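Local atomic coordinates of Rho guanine nucleotide exchange factor 12 (Homo sapiens, PDB entry 1TXD), a protein that acts as a guanine nucleotide exchange factor for the RhoA GTPase and may act as a GTPase-activating protein for the alpha-12 and alpha-13 G proteins. Residues Y227-T233 / D292-L296; T272-Y276 / L286-Q290; T312-I317 / A344-E348; N331-V336 / Y347-A351. The protein carries 1 engineered substitution. One frame throughout, in Å; residues are numbered along the deposited sequence.

Contact 1: Y227-T233 / D292-L296; sequences YQRRLDT and DRLVL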
loop_
_atom_site.group_PDB
_atom_site.type_symbol
_atom_site.label_atom_id
_atom_site.label_comp_id
_atom_site.label_asym_id
_atom_site.label_seq_id
_atom_site.Cartn_x
_atom_site.Cartn_y
_atom_site.Cartn_z
ATOM N N TYR A 227 -6.402 3.704 -14.769
ATOM C CA TYR A 227 -6.382 3.423 -16.198
ATOM C C TYR A 227 -7.821 3.278 -16.680
ATOM O O TYR A 227 -8.204 3.888 -17.669
ATOM C CB TYR A 227 -5.566 2.175 -16.471
ATOM C CG TYR A 227 -4.098 2.312 -16.168
ATOM C CD1 TYR A 227 -3.481 3.555 -15.984
ATOM C CD2 TYR A 227 -3.313 1.200 -16.114
ATOM C CE1 TYR A 227 -2.108 3.654 -15.697
ATOM C CE2 TYR A 227 -1.959 1.282 -15.856
ATOM C CZ TYR A 227 -1.353 2.504 -15.656
ATOM O OH TYR A 227 0.017 2.512 -15.409
ATOM N N GLN A 228 -8.643 2.536 -15.939
ATOM C CA GLN A 228 -10.049 2.328 -16.323
ATOM C C GLN A 228 -10.822 3.623 -16.429
ATOM O O GLN A 228 -11.804 3.709 -17.181
ATOM C CB GLN A 228 -10.780 1.393 -15.338
ATOM C CG GLN A 228 -12.285 1.085 -15.689
ATOM C CD GLN A 228 -12.471 0.368 -17.048
ATOM O OE1 GLN A 228 -11.503 0.081 -17.751
ATOM N NE2 GLN A 228 -13.716 0.092 -17.406
ATOM N N ARG A 229 -10.389 4.631 -15.683
ATOM C CA ARG A 229 -11.066 5.938 -15.701
ATOM C C ARG A 229 -10.678 6.698 -16.968
ATOM O O ARG A 229 -11.528 7.236 -17.654
ATOM C CB ARG A 229 -10.696 6.743 -14.448
ATOM C CG ARG A 229 -11.595 7.925 -14.137
ATOM C CD ARG A 229 -11.111 8.770 -12.941
ATOM N NE ARG A 229 -9.659 8.960 -12.954
ATOM C CZ ARG A 229 -8.994 9.783 -13.774
ATOM N NH1 ARG A 229 -9.633 10.545 -14.660
ATOM N NH2 ARG A 229 -7.666 9.849 -13.707
ATOM N N ARG A 230 -9.386 6.691 -17.285
ATOM C CA ARG A 230 -8.844 7.409 -18.449
ATOM C C ARG A 230 -9.161 6.736 -19.815
ATOM O O ARG A 230 -8.976 7.337 -20.875
ATOM C CB ARG A 230 -7.325 7.599 -18.260
ATOM C CG ARG A 230 -6.978 8.395 -16.975
ATOM C CD ARG A 230 -5.541 8.893 -16.897
ATOM N NE ARG A 230 -4.576 7.788 -16.933
ATOM C CZ ARG A 230 -3.362 7.833 -17.491
ATOM N NH1 ARG A 230 -2.921 8.934 -18.092
ATOM N NH2 ARG A 230 -2.576 6.761 -17.455
ATOM N N LEU A 231 -9.653 5.498 -19.761
ATOM C CA LEU A 231 -10.024 4.711 -20.940
ATOM C C LEU A 231 -11.070 5.429 -21.798
ATOM O O LEU A 231 -12.126 5.825 -21.306
ATOM C CB LEU A 231 -10.547 3.328 -20.491
ATOM C CG LEU A 231 -10.731 2.182 -21.500
ATOM C CD1 LEU A 231 -9.389 1.504 -21.815
ATOM C CD2 LEU A 231 -11.767 1.151 -20.999
ATOM N N ASP A 232 -10.760 5.575 -23.088
ATOM C CA ASP A 232 -11.574 6.338 -24.042
ATOM C C ASP A 232 -12.065 5.438 -25.187
ATOM O O ASP A 232 -11.332 5.179 -26.145
ATOM C CB ASP A 232 -10.758 7.521 -24.604
ATOM C CG ASP A 232 -11.527 8.345 -25.637
ATOM O OD1 ASP A 232 -12.757 8.170 -25.767
ATOM O OD2 ASP A 232 -10.977 9.209 -26.354
ATOM N N THR A 233 -13.309 4.973 -25.071
ATOM C CA THR A 233 -13.980 4.232 -26.141
ATOM C C THR A 233 -14.907 5.174 -26.929
ATOM O O THR A 233 -16.133 5.085 -26.823
ATOM C CB THR A 233 -14.783 3.026 -25.566
ATOM O OG1 THR A 233 -15.720 3.472 -24.577
ATOM C CG2 THR A 233 -13.891 2.082 -24.810
ATOM N N ASP A 292 -4.263 13.172 -21.862
ATOM C CA ASP A 292 -4.693 12.482 -20.640
ATOM C C ASP A 292 -5.252 11.077 -20.907
ATOM O O ASP A 292 -5.083 10.174 -20.091
ATOM C CB ASP A 292 -5.756 13.311 -19.896
ATOM C CG ASP A 292 -5.178 14.548 -19.222
ATOM O OD1 ASP A 292 -3.951 14.596 -18.988
ATOM O OD2 ASP A 292 -5.883 15.526 -18.885
ATOM N N ARG A 293 -5.911 10.901 -22.048
ATOM C CA ARG A 293 -6.716 9.709 -22.302
ATOM C C ARG A 293 -5.878 8.477 -22.641
ATOM O O ARG A 293 -4.670 8.559 -22.870
ATOM C CB ARG A 293 -7.716 9.969 -23.439
ATOM C CG ARG A 293 -8.612 11.191 -23.266
ATOM C CD ARG A 293 -9.240 11.676 -24.575
ATOM N NE ARG A 293 -9.709 13.060 -24.493
ATOM C CZ ARG A 293 -10.120 13.786 -25.531
ATOM N NH1 ARG A 293 -10.132 13.282 -26.767
ATOM N NH2 ARG A 293 -10.526 15.029 -25.339
ATOM N N LEU A 294 -6.556 7.336 -22.659
ATOM C CA LEU A 294 -5.988 6.067 -23.085
ATOM C C LEU A 294 -6.999 5.433 -24.028
ATOM O O LEU A 294 -8.038 4.938 -23.584
ATOM C CB LEU A 294 -5.756 5.133 -21.892
ATOM C CG LEU A 294 -4.676 5.515 -20.881
ATOM C CD1 LEU A 294 -4.651 4.475 -19.761
ATOM C CD2 LEU A 294 -3.299 5.670 -21.534
ATOM N N VAL A 295 -6.685 5.428 -25.324
ATOM C CA VAL A 295 -7.691 5.154 -26.351
ATOM C C VAL A 295 -7.761 3.678 -26.735
ATOM O O VAL A 295 -6.743 3.034 -26.963
ATOM C CB VAL A 295 -7.467 6.003 -27.617
ATOM C CG1 VAL A 295 -8.792 6.227 -28.334
ATOM C CG2 VAL A 295 -6.816 7.346 -27.278
ATOM N N LEU A 296 -8.985 3.156 -26.771
ATOM C CA LEU A 296 -9.276 1.823 -27.271
ATOM C C LEU A 296 -9.894 1.954 -28.675
ATOM O O LEU A 296 -11.076 2.290 -28.806
ATOM C CB LEU A 296 -10.237 1.106 -26.324
ATOM C CG LEU A 296 -10.320 -0.419 -26.467
ATOM C CD1 LEU A 296 -9.055 -1.095 -25.949
ATOM C CD2 LEU A 296 -11.559 -0.973 -25.760
#

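Contact 2: T272-Y276 / L286-Q290; sequences TIDLY and LLQKQ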
loop_
_atom_site.group_PDB
_atom_site.type_symbol
_atom_site.label_atom_id
_atom_site.label_comp_id
_atom_site.label_asym_id
_atom_site.label_seq_id
_atom_site.Cartn_x
_atom_site.Cartn_y
_atom_site.Cartn_z
ATOM N N THR A 272 3.598 3.573 -37.897
ATOM C CA THR A 272 3.890 3.085 -36.542
ATOM C C THR A 272 3.004 3.787 -35.514
ATOM O O THR A 272 2.984 5.020 -35.455
ATOM C CB THR A 272 5.371 3.354 -36.167
ATOM O OG1 THR A 272 5.694 4.736 -36.390
ATOM C CG2 THR A 272 6.341 2.584 -37.071
ATOM N N ILE A 273 2.288 3.009 -34.700
ATOM C CA ILE A 273 1.470 3.559 -33.614
ATOM C C ILE A 273 2.152 3.337 -32.259
ATOM O O ILE A 273 2.218 2.206 -31.769
ATOM C CB ILE A 273 0.038 2.945 -33.611
ATOM C CG1 ILE A 273 -0.586 3.008 -35.012
ATOM C CG2 ILE A 273 -0.856 3.689 -32.612
ATOM C CD1 ILE A 273 -2.097 2.757 -35.051
ATOM N N ASP A 274 2.646 4.422 -31.659
ATOM C CA ASP A 274 3.250 4.365 -30.326
ATOM C C ASP A 274 2.181 3.981 -29.304
ATOM O O ASP A 274 1.169 4.665 -29.177
ATOM C CB ASP A 274 3.868 5.711 -29.933
ATOM C CG ASP A 274 4.851 6.231 -30.964
ATOM O OD1 ASP A 274 5.704 5.447 -31.430
ATOM O OD2 ASP A 274 4.843 7.413 -31.365
ATOM N N LEU A 275 2.400 2.874 -28.599
ATOM C CA LEU A 275 1.430 2.358 -27.638
ATOM C C LEU A 275 1.943 2.417 -26.211
ATOM O O LEU A 275 3.152 2.512 -25.955
ATOM C CB LEU A 275 1.094 0.884 -27.921
ATOM C CG LEU A 275 0.369 0.418 -29.187
ATOM C CD1 LEU A 275 0.319 -1.108 -29.191
ATOM C CD2 LEU A 275 -1.034 0.987 -29.294
ATOM N N TYR A 276 0.978 2.380 -25.298
ATOM C CA TYR A 276 1.163 1.893 -23.946
ATOM C C TYR A 276 0.242 0.686 -23.808
ATOM O O TYR A 276 -0.950 0.763 -24.114
ATOM C CB TYR A 276 0.784 2.970 -22.920
ATOM C CG TYR A 276 1.275 2.657 -21.525
ATOM C CD1 TYR A 276 2.538 3.080 -21.104
ATOM C CD2 TYR A 276 0.486 1.921 -20.632
ATOM C CE1 TYR A 276 3.004 2.783 -19.834
ATOM C CE2 TYR A 276 0.942 1.626 -19.352
ATOM C CZ TYR A 276 2.201 2.057 -18.966
ATOM O OH TYR A 276 2.658 1.774 -17.707
ATOM N N LEU A 286 -4.279 -2.933 -25.943
ATOM C CA LEU A 286 -3.456 -2.028 -26.709
ATOM C C LEU A 286 -4.092 -0.650 -26.631
ATOM O O LEU A 286 -5.234 -0.470 -27.049
ATOM C CB LEU A 286 -3.340 -2.524 -28.156
ATOM C CG LEU A 286 -2.808 -3.961 -28.302
ATOM C CD1 LEU A 286 -2.750 -4.365 -29.774
ATOM C CD2 LEU A 286 -1.437 -4.130 -27.670
ATOM N N LEU A 287 -3.349 0.304 -26.072
ATOM C CA LEU A 287 -3.846 1.659 -25.839
ATOM C C LEU A 287 -2.878 2.699 -26.397
ATOM O O LEU A 287 -1.708 2.395 -26.622
ATOM C CB LEU A 287 -4.053 1.894 -24.339
ATOM C CG LEU A 287 -4.892 0.868 -23.571
ATOM C CD1 LEU A 287 -4.654 0.994 -22.080
ATOM C CD2 LEU A 287 -6.374 1.021 -23.874
ATOM N N GLN A 288 -3.378 3.920 -26.613
ATOM C CA GLN A 288 -2.593 5.033 -27.170
ATOM C C GLN A 288 -2.593 6.244 -26.234
ATOM O O GLN A 288 -3.663 6.733 -25.857
ATOM C CB GLN A 288 -3.167 5.448 -28.538
ATOM C CG GLN A 288 -2.215 5.253 -29.728
ATOM C CD GLN A 288 -2.675 5.993 -30.986
ATOM O OE1 GLN A 288 -3.807 5.813 -31.439
ATOM N NE2 GLN A 288 -1.798 6.821 -31.547
ATOM N N LYS A 289 -1.400 6.734 -25.883
ATOM C CA LYS A 289 -1.255 7.909 -24.993
ATOM C C LYS A 289 -1.534 9.230 -25.728
ATOM O O LYS A 289 -0.620 9.835 -26.295
ATOM C CB LYS A 289 0.154 7.955 -24.348
ATOM C CG LYS A 289 0.263 7.248 -22.988
ATOM C CD LYS A 289 1.623 7.466 -22.297
ATOM C CE LYS A 289 1.697 6.687 -20.969
ATOM N NZ LYS A 289 2.287 7.459 -19.836
ATOM N N GLN A 290 -2.791 9.673 -25.701
ATOM C CA GLN A 290 -3.202 10.929 -26.337
ATOM C C GLN A 290 -3.586 11.967 -25.282
ATOM O O GLN A 290 -4.745 12.034 -24.862
ATOM C CB GLN A 290 -4.384 10.683 -27.281
ATOM C CG GLN A 290 -3.999 9.986 -28.594
ATOM C CD GLN A 290 -4.147 10.877 -29.823
ATOM O OE1 GLN A 290 -4.088 12.104 -29.726
ATOM N NE2 GLN A 290 -4.336 10.255 -30.981
#

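Contact 3: T312-I317 / A344-E348; sequences TFSPVI and AQIYE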
loop_
_atom_site.group_PDB
_atom_site.type_symbol
_atom_site.label_atom_id
_atom_site.label_comp_id
_atom_site.label_asym_id
_atom_site.label_seq_id
_atom_site.Cartn_x
_atom_site.Cartn_y
_atom_site.Cartn_z
ATOM N N THR A 312 -10.424 -4.034 -38.897
ATOM C CA THR A 312 -10.822 -5.321 -38.338
ATOM C C THR A 312 -9.889 -5.808 -37.224
ATOM O O THR A 312 -10.209 -6.791 -36.562
ATOM C CB THR A 312 -10.911 -6.401 -39.458
ATOM O OG1 THR A 312 -9.702 -6.429 -40.230
ATOM C CG2 THR A 312 -11.986 -6.052 -40.481
ATOM N N PHE A 313 -8.755 -5.128 -37.018
ATOM C CA PHE A 313 -7.750 -5.526 -36.010
ATOM C C PHE A 313 -8.111 -5.017 -34.596
ATOM O O PHE A 313 -7.997 -3.818 -34.320
ATOM C CB PHE A 313 -6.360 -4.969 -36.372
ATOM C CG PHE A 313 -5.726 -5.600 -37.599
ATOM C CD1 PHE A 313 -4.648 -6.477 -37.469
ATOM C CD2 PHE A 313 -6.179 -5.284 -38.883
ATOM C CE1 PHE A 313 -4.054 -7.044 -38.591
ATOM C CE2 PHE A 313 -5.585 -5.848 -40.016
ATOM C CZ PHE A 313 -4.524 -6.728 -39.869
ATOM N N SER A 314 -8.503 -5.926 -33.701
ATOM C CA SER A 314 -8.916 -5.556 -32.341
ATOM C C SER A 314 -7.738 -5.092 -31.467
ATOM O O SER A 314 -6.661 -5.691 -31.509
ATOM C CB SER A 314 -9.615 -6.740 -31.658
ATOM O OG SER A 314 -10.304 -6.340 -30.482
ATOM N N PRO A 315 -7.938 -4.035 -30.671
ATOM C CA PRO A 315 -6.938 -3.619 -29.667
ATOM C C PRO A 315 -6.956 -4.490 -28.410
ATOM O O PRO A 315 -6.050 -4.371 -27.607
ATOM C CB PRO A 315 -7.356 -2.188 -29.323
ATOM C CG PRO A 315 -8.823 -2.184 -29.527
ATOM C CD PRO A 315 -9.121 -3.155 -30.651
ATOM N N VAL A 316 -7.978 -5.326 -28.252
ATOM C CA VAL A 316 -8.022 -6.341 -27.203
ATOM C C VAL A 316 -7.755 -7.704 -27.824
ATOM O O VAL A 316 -8.537 -8.180 -28.655
ATOM C CB VAL A 316 -9.408 -6.371 -26.493
ATOM C CG1 VAL A 316 -9.706 -7.738 -25.827
ATOM C CG2 VAL A 316 -9.490 -5.254 -25.471
ATOM N N ILE A 317 -6.666 -8.330 -27.389
ATOM C CA ILE A 317 -6.291 -9.660 -27.841
ATOM C C ILE A 317 -6.529 -10.687 -26.738
ATOM O O ILE A 317 -5.865 -10.664 -25.710
ATOM C CB ILE A 317 -4.799 -9.671 -28.245
ATOM C CG1 ILE A 317 -4.519 -8.619 -29.322
ATOM C CG2 ILE A 317 -4.390 -11.055 -28.711
ATOM C CD1 ILE A 317 -3.111 -8.033 -29.249
ATOM N N ALA A 344 -5.614 -16.244 -38.640
ATOM C CA ALA A 344 -4.743 -15.510 -37.737
ATOM C C ALA A 344 -4.567 -14.046 -38.134
ATOM O O ALA A 344 -4.459 -13.713 -39.313
ATOM C CB ALA A 344 -3.383 -16.193 -37.652
ATOM N N GLN A 345 -4.565 -13.176 -37.127
ATOM C CA GLN A 345 -4.109 -11.805 -37.280
ATOM C C GLN A 345 -2.749 -11.758 -36.600
ATOM O O GLN A 345 -2.481 -12.550 -35.700
ATOM C CB GLN A 345 -5.104 -10.830 -36.633
ATOM C CG GLN A 345 -6.579 -11.129 -36.964
ATOM C CD GLN A 345 -7.487 -9.911 -36.827
ATOM O OE1 GLN A 345 -7.423 -9.194 -35.821
ATOM N NE2 GLN A 345 -8.336 -9.679 -37.830
ATOM N N ILE A 346 -1.879 -10.862 -37.046
ATOM C CA ILE A 346 -0.541 -10.742 -36.470
ATOM C C ILE A 346 -0.293 -9.300 -36.054
ATOM O O ILE A 346 -0.471 -8.368 -36.837
ATOM C CB ILE A 346 0.563 -11.216 -37.472
ATOM C CG1 ILE A 346 0.473 -12.729 -37.699
ATOM C CG2 ILE A 346 1.967 -10.854 -36.956
ATOM C CD1 ILE A 346 1.113 -13.192 -38.982
ATOM N N TYR A 347 0.100 -9.134 -34.798
ATOM C CA TYR A 347 0.531 -7.855 -34.287
ATOM C C TYR A 347 2.029 -7.955 -34.131
ATOM O O TYR A 347 2.514 -8.839 -33.433
ATOM C CB TYR A 347 -0.120 -7.557 -32.925
ATOM C CG TYR A 347 -1.635 -7.623 -32.909
ATOM C CD1 TYR A 347 -2.406 -6.455 -32.945
ATOM C CD2 TYR A 347 -2.295 -8.847 -32.840
ATOM C CE1 TYR A 347 -3.793 -6.509 -32.923
ATOM C CE2 TYR A 347 -3.681 -8.913 -32.823
ATOM C CZ TYR A 347 -4.421 -7.740 -32.859
ATOM O OH TYR A 347 -5.789 -7.800 -32.835
ATOM N N GLU A 348 2.756 -7.071 -34.808
ATOM C CA GLU A 348 4.185 -6.893 -34.567
ATOM C C GLU A 348 4.353 -5.754 -33.557
ATOM O O GLU A 348 4.051 -4.601 -33.862
ATOM C CB GLU A 348 4.905 -6.573 -35.880
ATOM C CG GLU A 348 6.393 -6.919 -35.895
ATOM C CD GLU A 348 7.044 -6.708 -37.261
ATOM O OE1 GLU A 348 6.355 -6.882 -38.286
ATOM O OE2 GLU A 348 8.243 -6.352 -37.311
#

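Contact 4: N331-V336 / Y347-A351; sequences NKALFV and YELVA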
loop_
_atom_site.group_PDB
_atom_site.type_symbol
_atom_site.label_atom_id
_atom_site.label_comp_id
_atom_site.label_asym_id
_atom_site.label_seq_id
_atom_site.Cartn_x
_atom_site.Cartn_y
_atom_site.Cartn_z
ATOM N N ASN A 331 13.609 -6.960 -35.702
ATOM C CA ASN A 331 14.085 -6.310 -34.490
ATOM C C ASN A 331 13.865 -7.204 -33.273
ATOM O O ASN A 331 13.449 -8.362 -33.409
ATOM C CB ASN A 331 13.362 -4.960 -34.303
ATOM C CG ASN A 331 14.236 -3.896 -33.641
ATOM O OD1 ASN A 331 15.437 -3.799 -33.907
ATOM N ND2 ASN A 331 13.628 -3.083 -32.775
ATOM N N LYS A 332 14.138 -6.657 -32.081
ATOM C CA LYS A 332 13.798 -7.338 -30.828
ATOM C C LYS A 332 12.365 -6.936 -30.455
ATOM O O LYS A 332 12.075 -6.176 -29.488
ATOM C CB LYS A 332 14.855 -7.093 -29.750
ATOM C CG LYS A 332 15.957 -8.183 -29.666
ATOM C CD LYS A 332 16.305 -8.892 -31.015
ATOM C CE LYS A 332 17.800 -8.974 -31.213
ATOM N NZ LYS A 332 18.121 -9.889 -32.319
ATOM N N ALA A 333 11.495 -7.464 -31.310
ATOM C CA ALA A 333 10.065 -7.304 -31.290
ATOM C C ALA A 333 9.487 -8.702 -31.136
ATOM O O ALA A 333 10.217 -9.672 -30.945
ATOM C CB ALA A 333 9.598 -6.684 -32.602
ATOM N N LEU A 334 8.171 -8.800 -31.229
ATOM C CA LEU A 334 7.488 -10.070 -31.094
ATOM C C LEU A 334 6.337 -10.088 -32.072
ATOM O O LEU A 334 5.829 -9.042 -32.474
ATOM C CB LEU A 334 6.939 -10.253 -29.671
ATOM C CG LEU A 334 7.893 -10.078 -28.479
ATOM C CD1 LEU A 334 7.121 -9.863 -27.196
ATOM C CD2 LEU A 334 8.800 -11.290 -28.340
ATOM N N PHE A 335 5.941 -11.291 -32.460
ATOM C CA PHE A 335 4.719 -11.486 -33.201
ATOM C C PHE A 335 3.744 -12.019 -32.180
ATOM O O PHE A 335 3.935 -13.096 -31.624
ATOM C CB PHE A 335 4.903 -12.493 -34.349
ATOM C CG PHE A 335 5.802 -12.006 -35.456
ATOM C CD1 PHE A 335 5.618 -10.755 -36.026
ATOM C CD2 PHE A 335 6.827 -12.811 -35.939
ATOM C CE1 PHE A 335 6.443 -10.311 -37.041
ATOM C CE2 PHE A 335 7.656 -12.370 -36.956
ATOM C CZ PHE A 335 7.466 -11.119 -37.508
ATOM N N VAL A 336 2.730 -11.229 -31.883
ATOM C CA VAL A 336 1.626 -11.730 -31.115
ATOM C C VAL A 336 0.655 -12.164 -32.174
ATOM O O VAL A 336 0.391 -11.431 -33.116
ATOM C CB VAL A 336 1.032 -10.658 -30.180
ATOM C CG1 VAL A 336 -0.099 -11.244 -29.368
ATOM C CG2 VAL A 336 2.114 -10.105 -29.263
ATOM N N TYR A 347 0.100 -9.134 -34.798
ATOM C CA TYR A 347 0.531 -7.855 -34.287
ATOM C C TYR A 347 2.029 -7.955 -34.131
ATOM O O TYR A 347 2.514 -8.839 -33.433
ATOM C CB TYR A 347 -0.120 -7.557 -32.925
ATOM C CG TYR A 347 -1.635 -7.623 -32.909
ATOM C CD1 TYR A 347 -2.406 -6.455 -32.945
ATOM C CD2 TYR A 347 -2.295 -8.847 -32.840
ATOM C CE1 TYR A 347 -3.793 -6.509 -32.923
ATOM C CE2 TYR A 347 -3.681 -8.913 -32.823
ATOM C CZ TYR A 347 -4.421 -7.740 -32.859
ATOM O OH TYR A 347 -5.789 -7.800 -32.835
ATOM N N GLU A 348 2.756 -7.071 -34.808
ATOM C CA GLU A 348 4.185 -6.893 -34.567
ATOM C C GLU A 348 4.353 -5.754 -33.557
ATOM O O GLU A 348 4.051 -4.601 -33.862
ATOM C CB GLU A 348 4.905 -6.573 -35.880
ATOM C CG GLU A 348 6.393 -6.919 -35.895
ATOM C CD GLU A 348 7.044 -6.708 -37.261
ATOM O OE1 GLU A 348 6.355 -6.882 -38.286
ATOM O OE2 GLU A 348 8.243 -6.352 -37.311
ATOM N N LEU A 349 4.810 -6.093 -32.349
ATOM C CA LEU A 349 4.990 -5.127 -31.262
ATOM C C LEU A 349 6.452 -5.058 -30.829
ATOM O O LEU A 349 7.039 -6.068 -30.459
ATOM C CB LEU A 349 4.118 -5.515 -30.065
ATOM C CG LEU A 349 2.662 -5.827 -30.412
ATOM C CD1 LEU A 349 1.951 -6.492 -29.246
ATOM C CD2 LEU A 349 1.947 -4.555 -30.839
ATOM N N VAL A 350 7.018 -3.855 -30.856
ATOM C CA VAL A 350 8.446 -3.645 -30.635
ATOM C C VAL A 350 8.713 -2.914 -29.324
ATOM O O VAL A 350 8.292 -1.774 -29.161
ATOM C CB VAL A 350 9.045 -2.770 -31.761
ATOM C CG1 VAL A 350 10.571 -2.833 -31.742
ATOM C CG2 VAL A 350 8.477 -3.171 -33.118
ATOM N N ALA A 351 9.432 -3.565 -28.409
ATOM C CA ALA A 351 9.817 -2.946 -27.143
ATOM C C ALA A 351 11.111 -2.166 -27.312
ATOM O O ALA A 351 11.772 -2.252 -28.349
ATOM C CB ALA A 351 9.967 -3.998 -26.046
#

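Contact 1: Y227-T233 / D292-L296
Leu294 O is approached twice by the chain that leaves helix 191-230: Asp232 N donates a hydrogen bond to it at 2.8 Å, and Leu231 CA brings a CH group to 3.3 Å from the same oxygen. The two belong to a short parallel beta ladder, an example of two domains joined through backbone pairing, since helix 191-230 is the C-terminal helix of the DH bundle and strand 293-295 belongs to the PH domain. The ladder starts with Arg230 O, at the last turn of the helix, which accepts Leu294 N at 3.0 Å, and it ends with Leu296 N donating to Asp232 O at 3.2 Å.

Side chains extend the junction at both ends. The Arg230 chain bends at its third torsion (chi3 -60°), which brings the guanidinium to the carbonyl of Asp292; NH1 makes a weak hydrogen bond to Asp292 O at 3.2 Å, while Leu294 CG sits over one face of the group, offset toward its rim, and Tyr227 CD1 lies at its edge. The same leucine reaches the tyrosine through its methyl, Leu294 CD1 to Tyr227 CD1 measuring 4.1 Å. Asp232, on the face away from Leu294, lies near Arg293, and the opposite charges probably attract only weakly: OD2 of the aspartate stays 4.2 Å from NH1 of the arginine, beyond a salt bridge, and the two flat groups stand 88° apart. Asp232 OD1 is instead bonded to Ser234 OG. Past the last rung, the side chains of Thr233 and Leu296 lie side by side, CG2 of Thr233 4.0 Å from CD2 of Leu296.

Contact 2: T272-Y276 / L286-Q290
The beta hairpin of strands 275-280 and 283-290, part of the PH-domain sheet, is held at its open end by Tyr276 and Leu287, an antiparallel hydrogen-bonded pair. Tyr276 N donates to Leu287 O at 3.0 Å, and Leu287 N returns a bond to Tyr276 O at 3.1 Å. The segments 273-276 and 286-289 cross at about 90°, and the backbones part only past Leu275 and Gln288, where side chains take over.

The end of Leu275 turns in to the other strand: its CD2 comes to 3.1 Å from Leu287 O, a tight approach, while its other methyl, CD1, meets Leu286 CD2 at 3.8 Å. Shortened to an alanine here, the side chain would lose both methyls and is likely to open a gap beside Leu286, with only CB left near the Leu287 carbonyl. Farther out, Ile273 CG2 presses against the amide of Gln288, 3.4 Å from its CD, the two side chains crossing at about a right angle.

On the face that Tyr276 shares with Leu287, the ring is swung away from the backbone N (chi1 -166°), and its hydroxyl bonds to Glu260. The aliphatic end of Lys289 reaches the inner part of that ring, CE lying 3.7 Å from Tyr276 CD1.

Contact 3: T312-I317 / A344-E348
Tyr347 leaves strand 344-350 and reaches across the interior of the PH-domain beta sandwich to the residues that lead into strand 316-318, a buried side chain that packs against Ile317 while the backbones stay well apart. With CG anti to its own carbonyl carbon (chi1 -55°), CB aims the ring toward segment 312-317. From CG outward the whole six-membered ring lies under Ile317 CD1, which sits over its centre in a CH-pi contact, 3.6 Å from the centroid and 8° off the normal. CE2, farther along, meets Ile317 CG1 at 3.6 Å, so the isoleucine end lies across that face and opposes turning of the ring. At the tip, OH donates to Ser314 O at 2.6 Å, in the carbonyl plane and on a lone pair, a bond that holds the end of the ring in place. A phenylalanine at Tyr347 would probably leave Ser314 O without this donor and the ring tethered by packing alone.

The serine is itself braced: Ser314 OG donates to Val316 O at 3.1 Å, across the proline between them. Nearer the surface the contact loosens. Gln345 extends its amide alongside the backbone of Thr312 and Phe313, its OE1 3.7 Å from Phe313 CA and its NE2 3.7 Å from Thr312 O. The Phe313 ring turns its edge to the other strand, with CE1 at 4.2 Å from Ile346 O.

Contact 4: N331-V336 / Y347-A351
Val336 and Tyr347 face each other as an antiparallel hydrogen-bonded pair, exchanging two bonds of 2.9 Å: Val336 N to Tyr347 O and Tyr347 N to Val336 O. Two residues on, Leu334 and Leu349 repeat the pattern, with Leu349 N at 3.1 Å from Leu334 O. Together they form the ladder of a PH-domain beta hairpin, whose strands 333-336 and 347-350 run 155° apart in direction and approach to 4.7 Å between axes.

Around this backbone shell the side chains sort by face. On the face of Val336 and Leu349, the branch CG2 of the valine meets Leu349 CD1 at 3.6 Å. The opposite face carries Phe335 and Glu348, which lie side by side and point the same way: with CG anti to the backbone N (chi1 -156°), the glutamate brings CG to 3.6 Å from Phe335 CE1 and sets OE1 at the ring edge, in its plane. Farther along that face Ala333 CB touches Val350 CG2 at 3.7 Å.

Outside the hairpin, Leu349 packs on Leu263 and Trp265 of strand 257-266, the neighbour of strand 344-350 in the sheet, Phe335 pairs through its backbone with Arg325 of strand 322-326, and Leu334 leans on Gln361 of helix 354-374.

Read from the N terminus, contact 1 opens first, where helix 191-230 ends, and closes on strand 293-295; contact 2, the hairpin end at 272-276 and 286-290, is nested inside that loop, and Leu231 CD1 packs on Leu287 CD2 where the two meet. Contact 3 then opens in series at 312-317, and its segment joins contact 2 through a probable Pro315-Leu286 backbone bond. Contact 4 begins inside the loop of contact 3 but closes slightly beyond it, the two sharing Tyr347 and Glu348. Contact 1 thus ties the DH helix to the PH domain, contacts 2 and 4 pair strands of PH hairpins, and contact 3 packs strand 344-350 against the entry to strand 316-318.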